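Local structure of glutamine cyclotransferase (Zymomonas mobilis, 3NOL) at residues E176-N187 and N228-L239. The protein catalyses the cyclisation of N-terminal glutamine to pyroglutamate, as a bacterial glutaminyl cyclase with a beta-propeller fold and a bound calcium ion. Residues are numbered along the deposited sequence; the frame is centred on the assembly and turned at random.
Sequences ELEWVDGEIFAN and NGIAWDKEHHRL. With CA (calcium ion), chain B; SO4 (sulfate ion), chain D.
E176, E178 and I230 meet at a calcium ion. E176 grips it with both carboxylate oxygens, E178 with OE2 alone at 2.3 Å, and the carbonyls of L177 and I230, a water and the F48 carbonyl complete the shell. Besides binding calcium, E176 OE1 accepts the I230 amide N at 2.8 Å, on its anti side and 33° out of the carboxylate plane. The other oxygen of E178, OE1, is joined through a water to W232 N.

Further hydrogen bonds tie the neighbouring backbone. G229 N points almost straight at N187 OD1 (2.9 Å) from above the amide plane, and N228 OD1 takes E176 N at 3.2 Å while its ND2 goes to the T45 carbonyl.

Among the apolar contacts, V180 lies over W232: with CG1 anti to the backbone N (chi1 -180°), this methyl sits over the six-membered ring, 3.8 Å from its centroid, a CH-pi contact. F185 CB meets I230 CD1, and the F185 ring edge meets L239 CD2.

At the outer end, D181 OD1 forms a salt bridge with K234 NZ (2.9 Å) and receives a weak bond from W232 NE1 at the indole edge, the carboxylate turned almost square to the ring. K234 also holds a sulfate shared with W179 NE1. An alanine in place of W232 would probably leave a gap beneath V180 CG1 and deprive D181 of its indole N-H.

Strands 177-180 and 228-233, near parallel at 24°, are the innermost strands of adjacent propeller blades, joined by calcium at the central channel.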
ATOM      1  N   GLU A 176       0.362   0.557   4.610  1.00  5.08           N
ATOM      2  CA  GLU A 176       0.555   0.397   3.139  1.00  5.29           C
ATOM      3  C   GLU A 176       1.755   1.224   2.644  1.00  5.50           C
ATOM      4  O   GLU A 176       1.973   2.354   3.098  1.00  5.56           O
ATOM      5  CB  GLU A 176      -0.734   0.699   2.337  1.00  4.94           C
ATOM      6  CG  GLU A 176      -1.040  -0.313   1.249  1.00  5.49           C
ATOM      7  CD  GLU A 176      -0.264  -0.070  -0.066  1.00  5.72           C
ATOM      8  OE1 GLU A 176      -0.126   1.108  -0.486  1.00  4.36           O
ATOM      9  OE2 GLU A 176       0.151  -1.075  -0.700  1.00  4.47           O
ATOM     10  N   LEU A 177       2.540   0.630   1.745  1.00  5.53           N
ATOM     11  CA  LEU A 177       3.774   1.261   1.258  1.00  4.51           C
ATOM     12  C   LEU A 177       3.704   1.474  -0.240  1.00  5.21           C
ATOM     13  O   LEU A 177       2.989   0.734  -0.940  1.00  4.35           O
ATOM     14  CB  LEU A 177       4.983   0.363   1.517  1.00  4.98           C
ATOM     15  CG  LEU A 177       5.306  -0.039   2.958  1.00  4.24           C
ATOM     16  CD1 LEU A 177       6.616  -0.836   2.974  1.00  7.19           C
ATOM     17  CD2 LEU A 177       5.396   1.232   3.805  1.00  6.74           C
ATOM     18  N   GLU A 178       4.491   2.440  -0.713  1.00  4.37           N
ATOM     19  CA  GLU A 178       4.750   2.563  -2.149  1.00  5.55           C
ATOM     20  C   GLU A 178       6.113   3.201  -2.415  1.00  6.24           C
ATOM     21  O   GLU A 178       6.410   4.251  -1.850  1.00  6.33           O
ATOM     22  CB  GLU A 178       3.652   3.383  -2.848  1.00  5.27           C
ATOM     23  CG  GLU A 178       3.752   3.260  -4.373  1.00  7.00           C
ATOM     24  CD  GLU A 178       3.377   1.864  -4.877  1.00  8.01           C
ATOM     25  OE1 GLU A 178       3.798   1.527  -6.001  1.00 10.78           O
ATOM     26  OE2 GLU A 178       2.657   1.098  -4.163  1.00  6.69           O
ATOM     27  N   TRP A 179       6.924   2.561  -3.263  1.00  6.47           N
ATOM     28  CA  TRP A 179       8.182   3.176  -3.737  1.00  7.27           C
ATOM     29  C   TRP A 179       7.827   4.229  -4.777  1.00  7.55           C
ATOM     30  O   TRP A 179       7.200   3.923  -5.804  1.00  7.80           O
ATOM     31  CB  TRP A 179       9.039   2.100  -4.385  1.00  7.17           C
ATOM     32  CG  TRP A 179      10.366   2.582  -4.821  1.00  7.64           C
ATOM     33  CD1 TRP A 179      10.739   2.935  -6.094  1.00  8.82           C
ATOM     34  CD2 TRP A 179      11.534   2.714  -4.008  1.00  8.31           C
ATOM     35  NE1 TRP A 179      12.067   3.309  -6.112  1.00  9.92           N
ATOM     36  CE2 TRP A 179      12.581   3.186  -4.846  1.00  7.32           C
ATOM     37  CE3 TRP A 179      11.795   2.511  -2.649  1.00  7.00           C
ATOM     38  CZ2 TRP A 179      13.883   3.428  -4.367  1.00  9.16           C
ATOM     39  CZ3 TRP A 179      13.100   2.753  -2.174  1.00  9.50           C
ATOM     40  CH2 TRP A 179      14.118   3.221  -3.030  1.00  9.41           C
ATOM     41  N   VAL A 180       8.182   5.479  -4.501  1.00  7.68           N
ATOM     42  CA  VAL A 180       7.860   6.575  -5.396  1.00  7.69           C
ATOM     43  C   VAL A 180       9.120   7.400  -5.666  1.00  8.19           C
ATOM     44  O   VAL A 180       9.607   8.122  -4.784  1.00  8.02           O
ATOM     45  CB  VAL A 180       6.709   7.461  -4.818  1.00  7.75           C
ATOM     46  CG1 VAL A 180       6.349   8.637  -5.764  1.00  8.37           C
ATOM     47  CG2 VAL A 180       5.462   6.624  -4.489  1.00  7.39           C
ATOM     48  N   ASP A 181       9.657   7.233  -6.874  1.00  9.08           N
ATOM     49  CA  ASP A 181      10.822   8.000  -7.340  1.00 10.41           C
ATOM     50  C   ASP A 181      11.953   8.070  -6.291  1.00  9.92           C
ATOM     51  O   ASP A 181      12.437   9.147  -5.965  1.00 11.03           O
ATOM     52  CB  ASP A 181      10.371   9.394  -7.800  1.00 11.16           C
ATOM     53  CG  ASP A 181       9.575   9.350  -9.107  1.00 12.37           C
ATOM     54  OD1 ASP A 181       9.300   8.243  -9.646  1.00 12.99           O
ATOM     55  OD2 ASP A 181       9.211  10.445  -9.583  1.00 17.22           O
ATOM     56  N   GLY A 182      12.352   6.907  -5.775  1.00  8.45           N
ATOM     57  CA  GLY A 182      13.543   6.794  -4.927  1.00  9.19           C
ATOM     58  C   GLY A 182      13.251   6.958  -3.447  1.00  9.21           C
ATOM     59  O   GLY A 182      14.166   6.832  -2.625  1.00  9.83           O
ATOM     60  N   GLU A 183      11.982   7.234  -3.109  1.00  8.05           N
ATOM     61  CA  GLU A 183      11.543   7.332  -1.716  1.00  8.49           C
ATOM     62  C   GLU A 183      10.540   6.238  -1.335  1.00  7.75           C
ATOM     63  O   GLU A 183       9.797   5.729  -2.183  1.00  7.33           O
ATOM     64  CB  GLU A 183      10.925   8.714  -1.442  1.00  9.22           C
ATOM     65  CG  GLU A 183      11.924   9.828  -1.616  1.00 12.92           C
ATOM     66  CD  GLU A 183      11.424  11.180  -1.161  1.00 16.21           C
ATOM     67  OE1 GLU A 183      10.200  11.384  -1.063  1.00 14.42           O
ATOM     68  OE2 GLU A 183      12.288  12.051  -0.907  1.00 21.03           O
ATOM     69  N   ILE A 184      10.505   5.899  -0.051  1.00  6.39           N
ATOM     70  CA  ILE A 184       9.439   5.006   0.421  1.00  6.48           C
ATOM     71  C   ILE A 184       8.312   5.875   0.996  1.00  6.89           C
ATOM     72  O   ILE A 184       8.523   6.605   1.965  1.00  7.43           O
ATOM     73  CB  ILE A 184       9.948   3.991   1.495  1.00  4.99           C
ATOM     74  CG1 ILE A 184      11.112   3.136   0.957  1.00  6.33           C
ATOM     75  CG2 ILE A 184       8.756   3.146   2.034  1.00  6.92           C
ATOM     76  CD1 ILE A 184      11.946   2.539   2.035  1.00  6.38           C
ATOM     77  N   PHE A 185       7.143   5.849   0.360  1.00  6.69           N
ATOM     78  CA  PHE A 185       5.940   6.484   0.928  1.00  6.45           C
ATOM     79  C   PHE A 185       5.233   5.441   1.811  1.00  6.34           C
ATOM     80  O   PHE A 185       5.067   4.282   1.395  1.00  6.08           O
ATOM     81  CB  PHE A 185       4.979   6.903  -0.177  1.00  6.75           C
ATOM     82  CG  PHE A 185       5.388   8.180  -0.945  1.00  6.46           C
ATOM     83  CD1 PHE A 185       6.732   8.604  -1.026  1.00  7.09           C
ATOM     84  CD2 PHE A 185       4.408   8.911  -1.608  1.00  6.65           C
ATOM     85  CE1 PHE A 185       7.088   9.761  -1.756  1.00  7.31           C
ATOM     86  CE2 PHE A 185       4.734  10.067  -2.354  1.00  7.72           C
ATOM     87  CZ  PHE A 185       6.087  10.493  -2.428  1.00  8.41           C
ATOM     88  N   ALA A 186       4.785   5.850   2.999  1.00  6.33           N
ATOM     89  CA  ALA A 186       4.065   4.914   3.875  1.00  5.83           C
ATOM     90  C   ALA A 186       2.852   5.554   4.507  1.00  5.96           C
ATOM     91  O   ALA A 186       2.947   6.676   5.019  1.00  4.69           O
ATOM     92  CB  ALA A 186       4.975   4.406   4.988  1.00  5.84           C
ATOM     93  N   ASN A 187       1.712   4.866   4.474  1.00  5.21           N
ATOM     94  CA  ASN A 187       0.621   5.274   5.353  1.00  5.26           C
ATOM     95  C   ASN A 187       1.078   5.094   6.800  1.00  5.80           C
ATOM     96  O   ASN A 187       1.817   4.158   7.108  1.00  5.15           O
ATOM     97  CB  ASN A 187      -0.643   4.440   5.115  1.00  4.28           C
ATOM     98  CG  ASN A 187      -1.309   4.758   3.791  1.00  6.79           C
ATOM     99  OD1 ASN A 187      -1.175   4.004   2.834  1.00  5.76           O
ATOM    100  ND2 ASN A 187      -2.033   5.875   3.732  1.00  6.40           N
ATOM    101  N   ASN A 228      -5.551   4.423   3.731  1.00  6.02           N
ATOM    102  CA  ASN A 228      -4.627   3.288   3.580  1.00  6.48           C
ATOM    103  C   ASN A 228      -4.639   2.829   2.143  1.00  5.92           C
ATOM    104  O   ASN A 228      -5.694   2.421   1.621  1.00  6.36           O
ATOM    105  CB  ASN A 228      -4.974   2.077   4.484  1.00  6.12           C
ATOM    106  CG  ASN A 228      -3.813   1.073   4.563  1.00  7.58           C
ATOM    107  OD1 ASN A 228      -2.681   1.432   4.978  1.00  7.41           O
ATOM    108  ND2 ASN A 228      -4.065  -0.178   4.123  1.00  6.36           N
ATOM    109  N   GLY A 229      -3.474   2.921   1.501  1.00  6.43           N
ATOM    110  CA  GLY A 229      -3.329   2.473   0.128  1.00  6.09           C
ATOM    111  C   GLY A 229      -2.802   3.602  -0.726  1.00  5.84           C
ATOM    112  O   GLY A 229      -3.438   4.667  -0.848  1.00  5.94           O
ATOM    113  N   ILE A 230      -1.621   3.347  -1.291  1.00  5.30           N
ATOM    114  CA  ILE A 230      -0.878   4.289  -2.113  1.00  5.14           C
ATOM    115  C   ILE A 230      -0.398   3.533  -3.323  1.00  6.03           C
ATOM    116  O   ILE A 230       0.242   2.494  -3.142  1.00  4.74           O
ATOM    117  CB  ILE A 230       0.391   4.778  -1.412  1.00  5.26           C
ATOM    118  CG1 ILE A 230       0.097   5.288   0.007  1.00  5.71           C
ATOM    119  CG2 ILE A 230       1.060   5.864  -2.278  1.00  5.26           C
ATOM    120  CD1 ILE A 230       1.348   5.539   0.846  1.00  6.69           C
ATOM    121  N   ALA A 231      -0.653   4.064  -4.525  1.00  5.18           N
ATOM    122  CA  ALA A 231      -0.128   3.439  -5.765  1.00  5.76           C
ATOM    123  C   ALA A 231       0.503   4.498  -6.647  1.00  6.78           C
ATOM    124  O   ALA A 231       0.135   5.674  -6.559  1.00  7.44           O
ATOM    125  CB  ALA A 231      -1.230   2.731  -6.521  1.00  6.71           C
ATOM    126  N   TRP A 232       1.423   4.072  -7.508  1.00  6.43           N
ATOM    127  CA  TRP A 232       2.205   5.005  -8.292  1.00  7.14           C
ATOM    128  C   TRP A 232       2.381   4.427  -9.681  1.00  7.02           C
ATOM    129  O   TRP A 232       2.791   3.283  -9.838  1.00  6.70           O
ATOM    130  CB  TRP A 232       3.554   5.220  -7.605  1.00  7.42           C
ATOM    131  CG  TRP A 232       4.572   6.023  -8.363  1.00  6.58           C
ATOM    132  CD1 TRP A 232       5.800   5.587  -8.803  1.00  7.16           C
ATOM    133  CD2 TRP A 232       4.485   7.412  -8.725  1.00  7.46           C
ATOM    134  NE1 TRP A 232       6.473   6.615  -9.428  1.00  8.43           N
ATOM    135  CE2 TRP A 232       5.691   7.745  -9.401  1.00  7.16           C
ATOM    136  CE3 TRP A 232       3.510   8.401  -8.551  1.00  8.33           C
ATOM    137  CZ2 TRP A 232       5.950   9.038  -9.885  1.00  7.99           C
ATOM    138  CZ3 TRP A 232       3.769   9.694  -9.038  1.00  8.15           C
ATOM    139  CH2 TRP A 232       4.969   9.995  -9.701  1.00  7.44           C
ATOM    140  N   ASP A 233       2.055   5.253 -10.672  1.00  7.03           N
ATOM    141  CA  ASP A 233       2.159   4.916 -12.074  1.00  7.28           C
ATOM    142  C   ASP A 233       3.403   5.646 -12.535  1.00  7.22           C
ATOM    143  O   ASP A 233       3.393   6.869 -12.724  1.00  7.46           O
ATOM    144  CB  ASP A 233       0.908   5.417 -12.807  1.00  6.80           C
ATOM    145  CG  ASP A 233       1.041   5.412 -14.332  1.00  6.52           C
ATOM    146  OD1 ASP A 233       0.057   5.831 -14.970  1.00  6.97           O
ATOM    147  OD2 ASP A 233       2.104   5.034 -14.872  1.00  6.26           O
ATOM    148  N   LYS A 234       4.468   4.879 -12.714  1.00  7.91           N
ATOM    149  CA  LYS A 234       5.791   5.405 -13.052  1.00  8.64           C
ATOM    150  C   LYS A 234       5.832   5.957 -14.488  1.00  9.09           C
ATOM    151  O   LYS A 234       6.481   6.986 -14.761  1.00  9.18           O
ATOM    152  CB  LYS A 234       6.819   4.277 -12.878  1.00  9.95           C
ATOM    153  CG  LYS A 234       8.260   4.616 -13.259  1.00 12.49           C
ATOM    154  CD  LYS A 234       8.867   5.571 -12.287  1.00 14.79           C
ATOM    155  CE  LYS A 234      10.374   5.479 -12.306  1.00 15.34           C
ATOM    156  NZ  LYS A 234      10.890   6.556 -11.418  1.00 17.12           N
ATOM    157  N   GLU A 235       5.148   5.275 -15.402  1.00  7.79           N
ATOM    158  CA  GLU A 235       5.110   5.732 -16.809  1.00  8.26           C
ATOM    159  C   GLU A 235       4.542   7.149 -16.964  1.00  8.29           C
ATOM    160  O   GLU A 235       5.161   8.010 -17.626  1.00  8.59           O
ATOM    161  CB  GLU A 235       4.320   4.767 -17.692  1.00  7.95           C
ATOM    162  CG  GLU A 235       4.365   5.241 -19.167  1.00  8.59           C
ATOM    163  CD  GLU A 235       3.621   4.361 -20.174  1.00  9.69           C
ATOM    164  OE1 GLU A 235       3.784   4.647 -21.392  1.00 12.08           O
ATOM    165  OE2 GLU A 235       2.884   3.433 -19.760  1.00 11.71           O
ATOM    166  N   HIS A 236       3.377   7.397 -16.346  1.00  8.39           N
ATOM    167  CA  HIS A 236       2.652   8.692 -16.493  1.00  8.39           C
ATOM    168  C   HIS A 236       2.821   9.642 -15.287  1.00  8.82           C
ATOM    169  O   HIS A 236       2.294  10.772 -15.291  1.00  9.30           O
ATOM    170  CB  HIS A 236       1.155   8.449 -16.758  1.00  8.06           C
ATOM    171  CG  HIS A 236       0.870   7.421 -17.818  1.00  9.38           C
ATOM    172  ND1 HIS A 236       1.000   7.676 -19.165  1.00 13.35           N
ATOM    173  CD2 HIS A 236       0.486   6.124 -17.716  1.00 10.53           C
ATOM    174  CE1 HIS A 236       0.695   6.586 -19.852  1.00  9.64           C
ATOM    175  NE2 HIS A 236       0.365   5.634 -18.998  1.00 12.44           N
ATOM    176  N   HIS A 237       3.530   9.177 -14.265  1.00  8.55           N
ATOM    177  CA  HIS A 237       3.661   9.884 -12.981  1.00  9.16           C
ATOM    178  C   HIS A 237       2.296  10.267 -12.377  1.00  8.24           C
ATOM    179  O   HIS A 237       1.986  11.449 -12.161  1.00  8.18           O
ATOM    180  CB  HIS A 237       4.624  11.070 -13.112  1.00 10.03           C
ATOM    181  CG  HIS A 237       6.065  10.699 -12.906  1.00 13.13           C
ATOM    182  ND1 HIS A 237       6.976  11.559 -12.324  1.00 16.44           N
ATOM    183  CD2 HIS A 237       6.752   9.564 -13.199  1.00 13.95           C
ATOM    184  CE1 HIS A 237       8.164  10.974 -12.279  1.00 16.62           C
ATOM    185  NE2 HIS A 237       8.054   9.760 -12.795  1.00 14.07           N
ATOM    186  N   ARG A 238       1.500   9.236 -12.106  1.00  7.89           N
ATOM    187  CA  ARG A 238       0.222   9.390 -11.398  1.00  7.65           C
ATOM    188  C   ARG A 238       0.291   8.760 -10.014  1.00  7.88           C
ATOM    189  O   ARG A 238       0.556   7.554  -9.885  1.00  7.38           O
ATOM    190  CB  ARG A 238      -0.934   8.770 -12.201  1.00  7.35           C
ATOM    191  CG  ARG A 238      -1.233   9.475 -13.535  1.00  8.22           C
ATOM    192  CD  ARG A 238      -2.465   8.891 -14.258  1.00  7.72           C
ATOM    193  NE  ARG A 238      -2.212   7.513 -14.701  1.00  8.78           N
ATOM    194  CZ  ARG A 238      -3.119   6.669 -15.208  1.00 11.00           C
ATOM    195  NH1 ARG A 238      -4.393   7.019 -15.362  1.00  9.88           N
ATOM    196  NH2 ARG A 238      -2.737   5.442 -15.573  1.00  9.24           N
ATOM    197  N   LEU A 239       0.044   9.581  -8.995  1.00  6.74           N
ATOM    198  CA  LEU A 239      -0.001   9.121  -7.616  1.00  7.07           C
ATOM    199  C   LEU A 239      -1.463   8.937  -7.194  1.00  6.31           C
ATOM    200  O   LEU A 239      -2.271   9.864  -7.334  1.00  7.22           O
ATOM    201  CB  LEU A 239       0.672  10.149  -6.703  1.00  6.69           C
ATOM    202  CG  LEU A 239       0.800   9.822  -5.211  1.00  7.75           C
ATOM    203  CD1 LEU A 239       1.594   8.552  -4.979  1.00  6.20           C
ATOM    204  CD2 LEU A 239       1.406  10.994  -4.438  1.00  7.42           C
TER
HETATM  205 CA    CA B 263       1.223   0.359  -2.492  1.00  5.77          CA
HETATM  206  S   SO4 D 264      13.087   4.836  -9.090  1.00 30.66           S
HETATM  207  O1  SO4 D 264      13.302   5.094 -10.516  1.00 31.46           O
HETATM  208  O2  SO4 D 264      11.829   5.434  -8.657  1.00 30.36           O
HETATM  209  O3  SO4 D 264      13.056   3.388  -8.894  1.00 28.92           O
HETATM  210  O4  SO4 D 264      14.179   5.420  -8.300  1.00 30.25           O
HETATM  211  O   HOH W   1       2.113   1.276  -7.954  1.00 12.51           O
HETATM  212  O   HOH W   2      -3.607   6.311   1.342  1.00  7.31           O
HETATM  213  O   HOH W   3       2.321  -1.707  -3.005  1.00  6.17           O